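Local structure of propionate kinase (Francisella tularensis subsp. tularensis, 3KHY) at residues D274-S279 with G324-N329. The protein probably catalyses the reversible magnesium-dependent transfer of phosphate from ATP to acetate or propionate. Numbering follows the deposited sequence.
Sequences DMREVS and GENAAN
Two loop-helix elements that carry residues of the predicted ATP site of this acetokinase-family enzyme approach each other at the protein surface, joined just after those residues in each segment by a hydrogen bond between Ser279 in helix 275-283 and Asn329 at the start of helix 328-337. Asn329 ND2 donates to Ser279 OG over 3.0 Å with an N-H...O angle of 161°, and the hydroxyl lies close to the plane of the amide. CG of Asn329 sits between its own backbone N and carbonyl carbon (chi1 62°), a rotamer that carries the amide across to the serine. Asn329 ND2 also lies 3.5 Å from Ser279 CB. Nearby, Met275 O takes the backbone N of Ser279 at 2.8 Å, within the first turn of the helix.

As in other proteins of the actin-like ATPase clan, the nucleotide site is probably built from loops such as these: Asp274, Met275 and Arg276 are predicted to contribute from one element, and Gly324, Glu325 and Asn326 from the other. Asp274 is the N-cap of helix 275-283, its OD1 accepting from Arg276 N at 2.9 Å, from above the carboxylate plane. Toward this end of the contact the approach is looser. Arg276 reaches out with an extended chain, and its NH2 comes only to 4.4 Å from Asn326 ND2, at the guanidinium edge; both nitrogens are donors, and the amide instead donates to Gly322 O. Met275, a selenomethionine with CB directed toward 324-329, packs on Ile293 and Phe296 of helix 287-307 and on Ile330 of helix 328-337, which Ser279 also touches.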
loop_
_atom_site.group_PDB
_atom_site.type_symbol
_atom_site.label_atom_id
_atom_site.label_comp_id
_atom_site.label_asym_id
_atom_site.label_seq_id
_atom_site.Cartn_x
_atom_site.Cartn_y
_atom_site.Cartn_z
ATOM N N ASP A 274 -15.963 13.833 -9.643
ATOM C CA ASP A 274 -17.280 13.234 -9.402
ATOM C C ASP A 274 -17.458 11.969 -10.250
ATOM O O ASP A 274 -17.465 12.041 -11.474
ATOM C CB ASP A 274 -18.374 14.264 -9.721
ATOM C CG ASP A 274 -19.784 13.721 -9.519
ATOM O OD1 ASP A 274 -19.962 12.499 -9.328
ATOM O OD2 ASP A 274 -20.725 14.532 -9.565
HETATM N N MSE A 275 -17.590 10.814 -9.603
HETATM C CA MSE A 275 -17.660 9.538 -10.334
HETATM C C MSE A 275 -18.796 9.469 -11.352
HETATM O O MSE A 275 -18.661 8.810 -12.391
HETATM C CB MSE A 275 -17.745 8.341 -9.385
HETATM C CG MSE A 275 -17.805 6.981 -10.131
HETATM SE SE MSE A 275 -16.326 6.666 -11.391
HETATM C CE MSE A 275 -15.135 5.627 -10.200
ATOM N N ARG A 276 -19.910 10.131 -11.054
ATOM C CA ARG A 276 -21.025 10.193 -11.994
ATOM C C ARG A 276 -20.606 10.857 -13.306
ATOM O O ARG A 276 -20.949 10.380 -14.387
ATOM C CB ARG A 276 -22.204 10.952 -11.392
ATOM C CG ARG A 276 -22.737 10.356 -10.105
ATOM C CD ARG A 276 -23.955 11.130 -9.606
ATOM N NE ARG A 276 -24.634 10.439 -8.511
ATOM C CZ ARG A 276 -25.843 10.759 -8.058
ATOM N NH1 ARG A 276 -26.514 11.764 -8.608
ATOM N NH2 ARG A 276 -26.384 10.072 -7.057
ATOM N N GLU A 277 -19.866 11.957 -13.208
ATOM C CA GLU A 277 -19.390 12.650 -14.397
ATOM C C GLU A 277 -18.312 11.846 -15.104
ATOM O O GLU A 277 -18.265 11.806 -16.338
ATOM C CB GLU A 277 -18.853 14.036 -14.047
ATOM C CG GLU A 277 -19.889 14.954 -13.428
ATOM C CD GLU A 277 -19.409 16.389 -13.339
ATOM O OE1 GLU A 277 -18.255 16.654 -13.750
ATOM O OE2 GLU A 277 -20.190 17.249 -12.869
ATOM N N VAL A 278 -17.427 11.222 -14.329
ATOM C CA VAL A 278 -16.435 10.339 -14.931
ATOM C C VAL A 278 -17.138 9.260 -15.762
ATOM O O VAL A 278 -16.798 9.042 -16.923
ATOM C CB VAL A 278 -15.510 9.694 -13.874
ATOM C CG1 VAL A 278 -14.527 8.729 -14.544
ATOM C CG2 VAL A 278 -14.762 10.770 -13.101
ATOM N N SER A 279 -18.143 8.611 -15.179
ATOM C CA SER A 279 -18.851 7.521 -15.862
ATOM C C SER A 279 -19.503 8.016 -17.151
ATOM O O SER A 279 -19.462 7.348 -18.190
ATOM C CB SER A 279 -19.926 6.911 -14.933
ATOM O OG SER A 279 -19.300 6.167 -13.890
ATOM N N GLY A 324 -21.074 3.204 -4.195
ATOM C CA GLY A 324 -21.356 1.793 -3.980
ATOM C C GLY A 324 -22.846 1.494 -4.065
ATOM O O GLY A 324 -23.260 0.443 -4.573
ATOM N N GLU A 325 -23.660 2.431 -3.593
ATOM C CA GLU A 325 -25.108 2.221 -3.567
ATOM C C GLU A 325 -25.781 2.444 -4.918
ATOM O O GLU A 325 -26.832 1.869 -5.196
ATOM C CB GLU A 325 -25.762 3.134 -2.516
ATOM C CG GLU A 325 -25.402 2.767 -1.073
ATOM C CD GLU A 325 -25.701 3.888 -0.071
ATOM O OE1 GLU A 325 -26.684 4.641 -0.264
ATOM O OE2 GLU A 325 -24.946 4.021 0.913
ATOM N N ASN A 326 -25.170 3.277 -5.753
ATOM C CA ASN A 326 -25.862 3.839 -6.906
ATOM C C ASN A 326 -25.247 3.545 -8.271
ATOM O O ASN A 326 -25.952 3.551 -9.277
ATOM C CB ASN A 326 -25.999 5.351 -6.723
ATOM C CG ASN A 326 -26.859 5.704 -5.527
ATOM O OD1 ASN A 326 -28.026 5.323 -5.471
ATOM N ND2 ASN A 326 -26.281 6.413 -4.556
ATOM N N ALA A 327 -23.945 3.293 -8.304
ATOM C CA ALA A 327 -23.233 3.146 -9.581
ATOM C C ALA A 327 -23.183 1.690 -10.084
ATOM O O ALA A 327 -22.222 0.983 -9.832
ATOM C CB ALA A 327 -21.811 3.731 -9.459
ATOM N N ALA A 328 -24.214 1.243 -10.800
ATOM C CA ALA A 328 -24.248 -0.146 -11.266
ATOM C C ALA A 328 -23.066 -0.476 -12.165
ATOM O O ALA A 328 -22.539 -1.578 -12.114
ATOM C CB ALA A 328 -25.578 -0.456 -11.996
ATOM N N ASN A 329 -22.666 0.468 -13.010
ATOM C CA ASN A 329 -21.566 0.231 -13.942
ATOM C C ASN A 329 -20.239 -0.015 -13.214
ATOM O O ASN A 329 -19.408 -0.824 -13.641
ATOM C CB ASN A 329 -21.420 1.426 -14.901
ATOM C CG ASN A 329 -21.067 2.734 -14.167
ATOM O OD1 ASN A 329 -21.749 3.139 -13.216
ATOM N ND2 ASN A 329 -19.993 3.390 -14.607
#